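Long-range contacts in L-lysine 6-oxidase (PDB 3WEU), which oxidises the side-chain amino group of L-lysine with oxygen, using a cysteine tryptophylquinone cofactor, and releases hydrogen peroxide that kills bacteria: residues 4-9 with 430-435; 382-387 with 395-400; 532-537 with 562-567; 249-254 with 629-634. One frame throughout, in Å; residues are numbered along the deposited sequence.

Contact 1: residues 4-9 with 430-435; sequences SVHPSI and PVSDMD
His6 and Asp435 form the tight part of this contact. His6 ND1 donates to Asp435 OD1 over 2.7 Å, and the bond is nearly straight (165°). OD1 sits at the edge of the imidazole, close to its plane. Ring and carboxylate are turned 47° against each other, and ND1 meets OD1 on the syn side, well out of the carboxylate plane. Ser8 N adds a second bond to Asp435 OD1, 2.8 Å long, from the opposite face of that plane. Two donors thus grip one oxygen of a buried residue. The carboxylate would probably stabilise a positive charge on the ring. Next to it, Pro7 CB packs 3.3 Å from Met434 O. Water 1 accepts from Ile9 N and donates to Asp435 O.

The looser side belongs to Ser432 and Met434, both partly exposed. Ser432 CB lies over one face of the His6 ring, a CH-pi contact 4.2 Å from the centroid. Met434 SD lies by His6 CB, and the bend at chi3 (64°) swings CE back beside it and near His6 O. Ser432 OG accepts from Met434 N at 3.1 Å. This is an N-cap, and the capped start of helix 433-439 is docked on strand 4-13 through a His-carboxylate hydrogen bond.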
loop_
_atom_site.group_PDB
_atom_site.type_symbol
_atom_site.label_atom_id
_atom_site.label_comp_id
_atom_site.label_asym_id
_atom_site.label_seq_id
_atom_site.Cartn_x
_atom_site.Cartn_y
_atom_site.Cartn_z
ATOM N N SER A 4 -8.677 -18.435 -50.858
ATOM C CA SER A 4 -9.111 -17.615 -49.728
ATOM C C SER A 4 -8.924 -18.480 -48.504
ATOM O O SER A 4 -8.994 -19.694 -48.569
ATOM C CB SER A 4 -10.549 -17.143 -49.959
ATOM O OG SER A 4 -11.301 -18.288 -49.894
ATOM N N VAL A 5 -8.574 -17.844 -47.410
ATOM C CA VAL A 5 -8.433 -18.506 -46.121
ATOM C C VAL A 5 -9.625 -18.096 -45.245
ATOM O O VAL A 5 -10.071 -16.938 -45.264
ATOM C CB VAL A 5 -7.134 -18.067 -45.478
ATOM C CG1 VAL A 5 -6.993 -18.517 -44.019
ATOM C CG2 VAL A 5 -5.945 -18.505 -46.332
ATOM N N HIS A 6 -10.189 -19.070 -44.577
ATOM C CA HIS A 6 -11.254 -18.805 -43.614
ATOM C C HIS A 6 -10.981 -19.527 -42.294
ATOM O O HIS A 6 -10.486 -20.678 -42.289
ATOM C CB HIS A 6 -12.596 -19.199 -44.155
ATOM C CG HIS A 6 -12.980 -18.455 -45.385
ATOM N ND1 HIS A 6 -13.384 -17.138 -45.353
ATOM C CD2 HIS A 6 -13.032 -18.840 -46.693
ATOM C CE1 HIS A 6 -13.611 -16.726 -46.594
ATOM N NE2 HIS A 6 -13.426 -17.749 -47.418
ATOM N N PRO A 7 -11.374 -18.917 -41.180
ATOM C CA PRO A 7 -12.031 -17.584 -41.114
ATOM C C PRO A 7 -11.048 -16.422 -41.476
ATOM O O PRO A 7 -9.843 -16.538 -41.349
ATOM C CB PRO A 7 -12.363 -17.443 -39.615
ATOM C CG PRO A 7 -11.307 -18.243 -38.924
ATOM C CD PRO A 7 -11.148 -19.484 -39.834
ATOM N N SER A 8 -11.591 -15.300 -41.907
ATOM C CA SER A 8 -10.771 -14.086 -42.135
ATOM C C SER A 8 -10.130 -13.536 -40.853
ATOM O O SER A 8 -8.992 -12.971 -40.883
ATOM C CB SER A 8 -11.643 -13.041 -42.845
ATOM O OG SER A 8 -12.622 -12.556 -41.969
ATOM N N ILE A 9 -10.808 -13.672 -39.715
ATOM C CA ILE A 9 -10.263 -13.283 -38.466
ATOM C C ILE A 9 -10.481 -14.447 -37.500
ATOM O O ILE A 9 -11.573 -14.661 -37.046
ATOM C CB ILE A 9 -10.882 -11.981 -37.906
ATOM C CG1 ILE A 9 -10.664 -10.786 -38.856
ATOM C CG2 ILE A 9 -10.229 -11.660 -36.577
ATOM C CD1 ILE A 9 -11.448 -9.496 -38.511
ATOM N N PRO A 430 -23.420 -11.929 -48.749
ATOM C CA PRO A 430 -22.148 -12.425 -49.296
ATOM C C PRO A 430 -21.002 -12.401 -48.291
ATOM O O PRO A 430 -20.055 -11.711 -48.485
ATOM C CB PRO A 430 -21.875 -11.486 -50.478
ATOM C CG PRO A 430 -22.666 -10.257 -50.196
ATOM C CD PRO A 430 -23.868 -10.679 -49.400
ATOM N N VAL A 431 -21.130 -13.182 -47.230
ATOM C CA VAL A 431 -20.172 -13.291 -46.151
ATOM C C VAL A 431 -20.171 -14.779 -45.851
ATOM O O VAL A 431 -21.220 -15.380 -45.650
ATOM C CB VAL A 431 -20.666 -12.537 -44.891
ATOM C CG1 VAL A 431 -19.737 -12.712 -43.760
ATOM C CG2 VAL A 431 -20.777 -11.045 -45.220
ATOM N N SER A 432 -19.016 -15.393 -45.840
ATOM C CA SER A 432 -18.914 -16.798 -45.476
ATOM C C SER A 432 -19.373 -17.034 -44.052
ATOM O O SER A 432 -19.024 -16.289 -43.166
ATOM C CB SER A 432 -17.422 -17.207 -45.608
ATOM O OG SER A 432 -17.204 -18.468 -45.021
ATOM N N ASP A 433 -20.067 -18.150 -43.798
ATOM C CA ASP A 433 -20.322 -18.592 -42.426
ATOM C C ASP A 433 -19.130 -18.803 -41.566
ATOM O O ASP A 433 -19.166 -18.606 -40.353
ATOM C CB ASP A 433 -21.076 -19.927 -42.437
ATOM C CG ASP A 433 -22.500 -19.761 -42.838
ATOM O OD1 ASP A 433 -23.015 -18.592 -42.859
ATOM O OD2 ASP A 433 -23.128 -20.811 -43.099
ATOM N N MET A 434 -18.020 -19.226 -42.174
ATOM C CA MET A 434 -16.804 -19.445 -41.378
ATOM C C MET A 434 -16.214 -18.127 -40.848
ATOM O O MET A 434 -15.650 -18.053 -39.706
ATOM C CB MET A 434 -15.775 -20.138 -42.256
ATOM C CG MET A 434 -16.265 -21.495 -42.756
ATOM S SD MET A 434 -14.880 -22.220 -43.747
ATOM C CE MET A 434 -13.757 -22.349 -42.416
ATOM N N ASP A 435 -16.518 -17.047 -41.580
ATOM C CA ASP A 435 -16.051 -15.753 -41.168
ATOM C C ASP A 435 -16.919 -15.184 -40.041
ATOM O O ASP A 435 -16.424 -14.460 -39.202
ATOM C CB ASP A 435 -16.076 -14.765 -42.316
ATOM C CG ASP A 435 -14.975 -15.017 -43.343
ATOM O OD1 ASP A 435 -14.057 -15.838 -43.062
ATOM O OD2 ASP A 435 -15.069 -14.346 -44.425
HETATM O O HOH W 1 -13.642 -13.743 -39.489
#

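Contact 2: residues 382-387 with 395-400; sequences GSNSVS and TDNVVE
Ser387 OG is gripped by two amides. Asn397 ND2 donates to Ser387 OG across the contact at 2.9 Å, with OG lying in the Asn397 amide plane. Asn384 ND2 donates to Ser387 OG from its own segment at 3.0 Å, and there OG is tilted from the amide plane. The hydroxyl also bonds Glu101 OE1.

Asn384 ND2 reaches Val398 O at 2.8 Å, almost straight (166°) and in the amide plane. Asn384 OD1 accepts from Val386 N, an Asx turn, and from Ser387 N on a lone pair, which together make an Asx motif. CG stands anti to the backbone N (chi1 -178°), which sets the amide between its own turn and Val398 O.

The backbones pair at Asn384 and Glu400: Asn384 N donates to Glu400 O at 2.8 Å, and Glu400 N to Asn384 O at 3.0 Å. Ser383 also faces Glu400, making a classic beta bulge. Ser383 N donates to Glu400 OE2 at 2.7 Å, from above the carboxylate plane. With most of these residues buried, many polar groups are paired within the contact, and Asn103 and Asn529 supply further partners. The Asn384 amide is fixed in rotation by bonds at both ends.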
loop_
_atom_site.group_PDB
_atom_site.type_symbol
_atom_site.label_atom_id
_atom_site.label_comp_id
_atom_site.label_asym_id
_atom_site.label_seq_id
_atom_site.Cartn_x
_atom_site.Cartn_y
_atom_site.Cartn_z
ATOM N N GLY A 382 -22.989 2.408 -22.750
ATOM C CA GLY A 382 -22.356 2.716 -23.985
ATOM C C GLY A 382 -20.840 2.751 -23.868
ATOM O O GLY A 382 -20.293 2.258 -22.885
ATOM N N SER A 383 -20.182 3.251 -24.912
ATOM C CA SER A 383 -18.746 3.180 -25.022
ATOM C C SER A 383 -18.011 4.267 -24.203
ATOM O O SER A 383 -16.811 4.267 -24.182
ATOM C CB SER A 383 -18.296 3.076 -26.477
ATOM O OG SER A 383 -18.635 1.817 -27.078
ATOM N N ASN A 384 -18.727 5.217 -23.601
ATOM C CA ASN A 384 -18.158 5.998 -22.524
ATOM C C ASN A 384 -19.101 6.532 -21.500
ATOM O O ASN A 384 -19.589 7.680 -21.591
ATOM C CB ASN A 384 -17.243 7.139 -23.011
ATOM C CG ASN A 384 -16.660 7.877 -21.854
ATOM O OD1 ASN A 384 -16.479 7.295 -20.797
ATOM N ND2 ASN A 384 -16.282 9.127 -22.054
ATOM N N SER A 385 -19.326 5.715 -20.479
ATOM C CA SER A 385 -20.076 6.063 -19.305
ATOM C C SER A 385 -19.144 6.376 -18.110
ATOM O O SER A 385 -19.614 6.444 -16.993
ATOM C CB SER A 385 -20.961 4.878 -18.910
ATOM O OG SER A 385 -20.166 3.661 -18.854
ATOM N N VAL A 386 -17.855 6.468 -18.366
ATOM C CA VAL A 386 -16.801 6.498 -17.361
ATOM C C VAL A 386 -16.227 7.892 -17.136
ATOM O O VAL A 386 -16.070 8.345 -15.975
ATOM C CB VAL A 386 -15.669 5.539 -17.806
ATOM C CG1 VAL A 386 -14.541 5.545 -16.798
ATOM C CG2 VAL A 386 -16.236 4.094 -17.838
ATOM N N SER A 387 -15.926 8.600 -18.209
ATOM C CA SER A 387 -15.288 9.960 -18.052
ATOM C C SER A 387 -16.167 11.091 -18.598
ATOM O O SER A 387 -16.880 10.923 -19.563
ATOM C CB SER A 387 -13.897 9.950 -18.724
ATOM O OG SER A 387 -14.018 9.598 -20.106
ATOM N N THR A 395 -12.051 19.828 -22.553
ATOM C CA THR A 395 -13.383 20.328 -22.264
ATOM C C THR A 395 -14.386 19.669 -23.185
ATOM O O THR A 395 -15.580 19.904 -23.057
ATOM C CB THR A 395 -13.492 21.873 -22.407
ATOM O OG1 THR A 395 -13.041 22.223 -23.701
ATOM C CG2 THR A 395 -12.659 22.622 -21.366
ATOM N N ASP A 396 -13.934 18.821 -24.082
ATOM C CA ASP A 396 -14.812 18.234 -25.049
ATOM C C ASP A 396 -14.558 16.702 -25.254
ATOM O O ASP A 396 -14.698 16.180 -26.344
ATOM C CB ASP A 396 -14.760 18.956 -26.365
ATOM C CG ASP A 396 -13.409 18.998 -26.949
ATOM O OD1 ASP A 396 -12.473 18.420 -26.383
ATOM O OD2 ASP A 396 -13.301 19.689 -27.968
ATOM N N ASN A 397 -14.179 16.046 -24.166
ATOM C CA ASN A 397 -14.024 14.586 -24.155
ATOM C C ASN A 397 -15.340 13.940 -24.611
ATOM O O ASN A 397 -16.442 14.354 -24.163
ATOM C CB ASN A 397 -13.680 14.183 -22.755
ATOM C CG ASN A 397 -13.371 12.702 -22.641
ATOM O OD1 ASN A 397 -12.717 12.084 -23.529
ATOM N ND2 ASN A 397 -13.927 12.094 -21.576
ATOM N N VAL A 398 -15.247 12.959 -25.488
ATOM C CA VAL A 398 -16.454 12.334 -26.056
ATOM C C VAL A 398 -17.086 11.425 -25.009
ATOM O O VAL A 398 -16.381 10.565 -24.405
ATOM C CB VAL A 398 -16.108 11.537 -27.292
ATOM C CG1 VAL A 398 -17.302 10.770 -27.880
ATOM C CG2 VAL A 398 -15.571 12.493 -28.384
ATOM N N VAL A 399 -18.390 11.609 -24.856
ATOM C CA VAL A 399 -19.228 10.832 -23.914
ATOM C C VAL A 399 -20.177 9.967 -24.742
ATOM O O VAL A 399 -20.700 10.372 -25.764
ATOM C CB VAL A 399 -20.036 11.799 -23.050
ATOM C CG1 VAL A 399 -21.127 11.139 -22.225
ATOM C CG2 VAL A 399 -19.083 12.572 -22.170
ATOM N N GLU A 400 -20.409 8.734 -24.285
ATOM C CA GLU A 400 -21.456 7.911 -24.891
ATOM C C GLU A 400 -21.982 6.986 -23.797
ATOM O O GLU A 400 -21.416 5.961 -23.510
ATOM C CB GLU A 400 -20.933 7.140 -26.094
ATOM C CG GLU A 400 -22.047 6.462 -26.816
ATOM C CD GLU A 400 -21.574 5.292 -27.632
ATOM O OE1 GLU A 400 -21.272 5.538 -28.850
ATOM O OE2 GLU A 400 -21.486 4.129 -27.091
HETATM O O HOH W 2 -20.955 2.125 -28.337
#

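Contact 3: residues 532-537 with 562-567; sequences SQTETV and ATKNVD
Thr534 and Val566 face each other near the middle of two antiparallel strands. The axes of the two segments approach to 4.7 Å, with N-to-C directions 169° apart. Backbone hydrogen bonds carry the pairing. Gln533 with Asp567, Glu535 with Asn565 and Val537 with Thr563 are hydrogen-bonded pairs, each linked by two N-H...O bonds. The Glu535 N to Asn565 O bond is 2.9 Å long. Thr534 with Val566 and Thr536 with Lys564 are the non-hydrogen-bonded pairs between them. CA-H...O contacts accompany them, such as Ala562 CA to Val537 O at 3.1 Å.

Side-chain packing is light. On the face of the threonines of 532-537, Thr534 OG1 lies alongside Val566 CG1 at 3.8 Å. Thr534 CG2 comes equally close to Lys564 CG. Lys564 CG is also 3.7 Å from Thr536 OG1, so it packs against both threonines from one side. Its chain then bends at chi3 (50°), and the ammonium end leads away. On the other face Val537 CB meets Thr563 OG1 at 3.7 Å, the two side chains pointing the same way.

Water also takes part. Water 4 donates to Glu535 O and lies 2.8 Å from Thr563 OG1.

The two segments belong to a two-stranded antiparallel sheet, 530-543 with 557-571, which extends far from the centre of the chain. The second subunit approaches it: Lys564 makes backbone hydrogen bonds to that chain, and Thr563 packs on its Asn682.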
loop_
_atom_site.group_PDB
_atom_site.type_symbol
_atom_site.label_atom_id
_atom_site.label_comp_id
_atom_site.label_asym_id
_atom_site.label_seq_id
_atom_site.Cartn_x
_atom_site.Cartn_y
_atom_site.Cartn_z
ATOM N N SER A 532 -17.036 15.573 -8.575
ATOM C CA SER A 532 -16.549 15.421 -7.186
ATOM C C SER A 532 -17.753 15.513 -6.297
ATOM O O SER A 532 -18.762 16.140 -6.628
ATOM C CB SER A 532 -15.520 16.493 -6.855
ATOM O OG SER A 532 -16.190 17.722 -6.900
ATOM N N GLN A 533 -17.692 14.860 -5.149
ATOM C CA GLN A 533 -18.764 14.893 -4.250
ATOM C C GLN A 533 -18.223 15.189 -2.855
ATOM O O GLN A 533 -17.239 14.548 -2.415
ATOM C CB GLN A 533 -19.489 13.591 -4.277
ATOM C CG GLN A 533 -20.668 13.479 -3.329
ATOM C CD GLN A 533 -21.367 12.148 -3.454
ATOM O OE1 GLN A 533 -22.256 11.907 -4.317
ATOM N NE2 GLN A 533 -20.971 11.252 -2.569
ATOM N N THR A 534 -18.868 16.128 -2.178
ATOM C CA THR A 534 -18.490 16.476 -0.802
ATOM C C THR A 534 -19.660 16.197 0.041
ATOM O O THR A 534 -20.766 16.790 -0.153
ATOM C CB THR A 534 -18.005 17.926 -0.682
ATOM O OG1 THR A 534 -16.870 18.106 -1.538
ATOM C CG2 THR A 534 -17.578 18.305 0.773
ATOM N N GLU A 535 -19.454 15.302 1.016
ATOM C CA GLU A 535 -20.475 14.921 1.977
ATOM C C GLU A 535 -20.026 15.467 3.349
ATOM O O GLU A 535 -18.976 15.051 3.854
ATOM C CB GLU A 535 -20.634 13.405 2.086
ATOM C CG GLU A 535 -21.810 13.053 3.003
ATOM C CD GLU A 535 -21.884 11.577 3.421
ATOM O OE1 GLU A 535 -21.098 10.772 2.938
ATOM O OE2 GLU A 535 -22.753 11.242 4.263
ATOM N N THR A 536 -20.754 16.435 3.873
ATOM C CA THR A 536 -20.451 17.050 5.195
ATOM C C THR A 536 -21.529 16.644 6.161
ATOM O O THR A 536 -22.709 16.866 5.912
ATOM C CB THR A 536 -20.384 18.564 5.080
ATOM O OG1 THR A 536 -19.443 18.873 4.038
ATOM C CG2 THR A 536 -19.889 19.209 6.387
ATOM N N VAL A 537 -21.142 16.019 7.282
ATOM C CA VAL A 537 -22.085 15.588 8.273
ATOM C C VAL A 537 -21.775 16.359 9.545
ATOM O O VAL A 537 -20.692 16.229 10.086
ATOM C CB VAL A 537 -21.990 14.088 8.542
ATOM C CG1 VAL A 537 -23.033 13.703 9.595
ATOM C CG2 VAL A 537 -22.281 13.281 7.278
ATOM N N ALA A 562 -18.006 17.454 13.243
ATOM C CA ALA A 562 -18.319 17.364 11.808
ATOM C C ALA A 562 -17.316 16.484 11.117
ATOM O O ALA A 562 -16.142 16.320 11.580
ATOM C CB ALA A 562 -18.375 18.721 11.145
ATOM N N THR A 563 -17.808 15.818 10.068
ATOM C CA THR A 563 -16.934 15.068 9.203
ATOM C C THR A 563 -17.168 15.611 7.780
ATOM O O THR A 563 -18.286 16.078 7.465
ATOM C CB THR A 563 -17.163 13.561 9.265
ATOM O OG1 THR A 563 -18.429 13.282 8.719
ATOM C CG2 THR A 563 -17.095 12.998 10.724
ATOM N N LYS A 564 -16.100 15.604 7.005
ATOM C CA LYS A 564 -16.101 16.071 5.619
ATOM C C LYS A 564 -15.447 15.028 4.783
ATOM O O LYS A 564 -14.259 14.765 4.891
ATOM C CB LYS A 564 -15.435 17.410 5.454
ATOM C CG LYS A 564 -15.836 18.086 4.120
ATOM C CD LYS A 564 -15.176 19.438 3.839
ATOM C CE LYS A 564 -13.675 19.322 4.027
ATOM N NZ LYS A 564 -12.840 20.143 3.114
ATOM N N ASN A 565 -16.247 14.341 3.983
ATOM C CA ASN A 565 -15.682 13.368 3.045
ATOM C C ASN A 565 -15.749 13.840 1.590
ATOM O O ASN A 565 -16.846 14.087 1.067
ATOM C CB ASN A 565 -16.425 12.055 3.170
ATOM C CG ASN A 565 -15.495 10.873 3.034
ATOM O OD1 ASN A 565 -14.799 10.554 3.994
ATOM N ND2 ASN A 565 -15.444 10.237 1.850
ATOM N N VAL A 566 -14.605 13.965 0.949
ATOM C CA VAL A 566 -14.535 14.362 -0.415
ATOM C C VAL A 566 -14.119 13.188 -1.301
ATOM O O VAL A 566 -13.170 12.497 -1.004
ATOM C CB VAL A 566 -13.561 15.526 -0.570
ATOM C CG1 VAL A 566 -13.639 16.083 -1.978
ATOM C CG2 VAL A 566 -13.873 16.592 0.466
ATOM N N ASP A 567 -14.898 12.903 -2.335
ATOM C CA ASP A 567 -14.488 11.941 -3.341
ATOM C C ASP A 567 -14.398 12.697 -4.610
ATOM O O ASP A 567 -15.417 13.312 -5.042
ATOM C CB ASP A 567 -15.516 10.827 -3.510
ATOM C CG ASP A 567 -15.689 10.013 -2.263
ATOM O OD1 ASP A 567 -14.887 9.097 -2.045
ATOM O OD2 ASP A 567 -16.613 10.291 -1.481
HETATM O O HOH W 3 -18.366 11.996 -0.685
HETATM O O HOH W 4 -18.766 13.092 5.955
#

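Contact 4: residues 249-254 with 629-634; sequences PDFAPE and LAFIRD
Phe251 and Ile632 are joined through the backbone: Ile632 N donates to Phe251 O at 2.7 Å, nearly along the C=O axis. Phe631 CA and Ala252 CA add C-H...O contacts, to Phe251 O and Ile632 O.

The two phenylalanine rings meet obliquely, with centroids 4.9 Å apart and planes at 46°. Phe251 CD1 sits over the centre of one face of the Phe631 ring, while Asp250 O lies at that ring's edge, 3.3 Å from Phe631 CE2. Phe251 CD1 also touches Ala630 O at 3.3 Å. Phe49 stacks on Phe631, and Phe513 meets Phe251. Ala252 CB packs on Ile632 CB at 4.0 Å.

An Asx turn shapes the loop here: Asp250 OD1 accepts from Ala252 N. The loop, between strand 237-247 and helix 261-272, lies along strand 631-634, which itself pairs with strand 645-648.

The other end is polar. Glu254 OE2 accepts from Asp634 N at 2.8 Å, on its syn side. Glu254 CG is anti to its carbonyl carbon (chi1 -65°) and the chain runs on extended. Water 5 accepts from Glu254 N and donates to Glu254 OE2 and Ile632 O. Water 6 joins Glu254 OE1, Arg633 NE and Asp634 O. Arg633 NH1 and NH2 bond Val47 O and Val46 O.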
loop_
_atom_site.group_PDB
_atom_site.type_symbol
_atom_site.label_atom_id
_atom_site.label_comp_id
_atom_site.label_asym_id
_atom_site.label_seq_id
_atom_site.Cartn_x
_atom_site.Cartn_y
_atom_site.Cartn_z
ATOM N N PRO A 249 -10.792 -16.215 -21.818
ATOM C CA PRO A 249 -11.808 -17.238 -22.031
ATOM C C PRO A 249 -13.239 -16.714 -22.247
ATOM O O PRO A 249 -13.595 -15.645 -21.730
ATOM C CB PRO A 249 -11.733 -18.073 -20.788
ATOM C CG PRO A 249 -10.318 -17.873 -20.262
ATOM C CD PRO A 249 -10.092 -16.403 -20.559
ATOM N N ASP A 250 -14.006 -17.467 -23.034
ATOM C CA ASP A 250 -15.444 -17.210 -23.190
ATOM C C ASP A 250 -16.131 -18.020 -22.104
ATOM O O ASP A 250 -16.331 -19.294 -22.256
ATOM C CB ASP A 250 -15.930 -17.606 -24.579
ATOM C CG ASP A 250 -17.394 -17.246 -24.839
ATOM O OD1 ASP A 250 -18.122 -16.868 -23.872
ATOM O OD2 ASP A 250 -17.796 -17.349 -26.023
ATOM N N PHE A 251 -16.562 -17.317 -21.043
ATOM C CA PHE A 251 -17.160 -18.027 -19.908
ATOM C C PHE A 251 -18.665 -18.313 -20.034
ATOM O O PHE A 251 -19.252 -18.940 -19.143
ATOM C CB PHE A 251 -16.884 -17.261 -18.588
ATOM C CG PHE A 251 -15.446 -17.329 -18.128
ATOM C CD1 PHE A 251 -14.979 -18.466 -17.505
ATOM C CD2 PHE A 251 -14.600 -16.259 -18.260
ATOM C CE1 PHE A 251 -13.716 -18.549 -17.013
ATOM C CE2 PHE A 251 -13.295 -16.316 -17.749
ATOM C CZ PHE A 251 -12.863 -17.462 -17.140
ATOM N N ALA A 252 -19.241 -17.979 -21.176
ATOM C CA ALA A 252 -20.642 -18.248 -21.481
ATOM C C ALA A 252 -20.873 -18.336 -22.945
ATOM O O ALA A 252 -21.603 -17.512 -23.560
ATOM C CB ALA A 252 -21.531 -17.170 -20.874
ATOM N N PRO A 253 -20.297 -19.372 -23.526
ATOM C CA PRO A 253 -20.206 -19.383 -24.989
ATOM C C PRO A 253 -21.534 -19.501 -25.710
ATOM O O PRO A 253 -21.632 -19.015 -26.847
ATOM C CB PRO A 253 -19.298 -20.587 -25.263
ATOM C CG PRO A 253 -19.372 -21.404 -24.022
ATOM C CD PRO A 253 -19.501 -20.450 -22.927
ATOM N N GLU A 254 -22.570 -20.063 -25.072
ATOM C CA GLU A 254 -23.867 -20.143 -25.734
ATOM C C GLU A 254 -24.642 -18.835 -25.723
ATOM O O GLU A 254 -25.696 -18.762 -26.354
ATOM C CB GLU A 254 -24.698 -21.199 -25.080
ATOM C CG GLU A 254 -24.099 -22.568 -25.264
ATOM C CD GLU A 254 -24.581 -23.624 -24.263
ATOM O OE1 GLU A 254 -25.051 -24.726 -24.683
ATOM O OE2 GLU A 254 -24.451 -23.392 -23.031
ATOM N N LEU A 629 -13.086 -19.262 -12.100
ATOM C CA LEU A 629 -14.513 -18.878 -12.326
ATOM C C LEU A 629 -15.264 -19.873 -13.154
ATOM O O LEU A 629 -14.685 -20.715 -13.847
ATOM C CB LEU A 629 -14.657 -17.487 -12.938
ATOM C CG LEU A 629 -14.068 -16.406 -12.025
ATOM C CD1 LEU A 629 -13.777 -15.086 -12.721
ATOM C CD2 LEU A 629 -14.971 -16.122 -10.846
ATOM N N ALA A 630 -16.587 -19.822 -13.030
ATOM C CA ALA A 630 -17.452 -20.780 -13.656
ATOM C C ALA A 630 -17.628 -20.509 -15.143
ATOM O O ALA A 630 -17.511 -19.366 -15.618
ATOM C CB ALA A 630 -18.816 -20.703 -13.019
ATOM N N PHE A 631 -18.032 -21.547 -15.845
ATOM C CA PHE A 631 -18.572 -21.404 -17.184
ATOM C C PHE A 631 -20.068 -21.530 -17.075
ATOM O O PHE A 631 -20.605 -22.535 -16.522
ATOM C CB PHE A 631 -18.057 -22.513 -18.085
ATOM C CG PHE A 631 -16.646 -22.295 -18.517
ATOM C CD1 PHE A 631 -15.597 -22.525 -17.635
ATOM C CD2 PHE A 631 -16.367 -21.697 -19.743
ATOM C CE1 PHE A 631 -14.283 -22.232 -18.002
ATOM C CE2 PHE A 631 -15.051 -21.413 -20.131
ATOM C CZ PHE A 631 -14.007 -21.703 -19.250
ATOM N N ILE A 632 -20.737 -20.546 -17.613
ATOM C CA ILE A 632 -22.218 -20.503 -17.606
ATOM C C ILE A 632 -22.686 -21.262 -18.833
ATOM O O ILE A 632 -22.341 -20.918 -19.948
ATOM C CB ILE A 632 -22.760 -19.057 -17.628
ATOM C CG1 ILE A 632 -22.046 -18.198 -16.605
ATOM C CG2 ILE A 632 -24.268 -19.028 -17.427
ATOM C CD1 ILE A 632 -22.039 -18.723 -15.161
ATOM N N ARG A 633 -23.482 -22.310 -18.614
ATOM C CA ARG A 633 -23.882 -23.168 -19.682
ATOM C C ARG A 633 -25.274 -23.789 -19.525
ATOM O O ARG A 633 -25.802 -23.892 -18.395
ATOM C CB ARG A 633 -22.804 -24.197 -19.852
ATOM C CG ARG A 633 -23.135 -25.621 -19.706
ATOM C CD ARG A 633 -21.925 -26.501 -19.919
ATOM N NE ARG A 633 -21.978 -27.174 -21.156
ATOM C CZ ARG A 633 -21.044 -28.038 -21.555
ATOM N NH1 ARG A 633 -19.964 -28.277 -20.809
ATOM N NH2 ARG A 633 -21.187 -28.687 -22.668
ATOM N N ASP A 634 -25.875 -24.120 -20.675
ATOM C CA ASP A 634 -27.198 -24.611 -20.715
ATOM C C ASP A 634 -27.208 -26.096 -20.285
ATOM O O ASP A 634 -26.677 -26.966 -21.002
ATOM C CB ASP A 634 -27.823 -24.417 -22.088
ATOM C CG ASP A 634 -29.256 -24.860 -22.168
ATOM O OD1 ASP A 634 -29.871 -25.225 -21.165
ATOM O OD2 ASP A 634 -29.775 -24.892 -23.334
HETATM O O HOH W 5 -22.625 -21.362 -22.580
HETATM O O HOH W 6 -24.537 -26.765 -22.855
HETATM O O HOH W 7 -28.313 -24.237 -25.471
#

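In the fold
Contacts 2 and 4 are buried, contact 1 is partly buried, and contact 3 is on the surface. Contact 4 lies nearest the chain's centre and combines packed aromatic rings with a carboxylate bridged by waters. Contact 2 is almost wholly polar. Contact 3 relies on regular strand pairing, while contacts 1, 2 and 4 each use an acidic side chain to accept a backbone N-H; in 1 and 4 the segments are hundreds of residues apart. No two contacts share a helix or strand. Contacts 1 and 4 cross along the chain, and contact 2 is nested inside both. Contacts 1 and 3 lie on opposite sides of the chain's centre. Contact 3 alone approaches the second subunit.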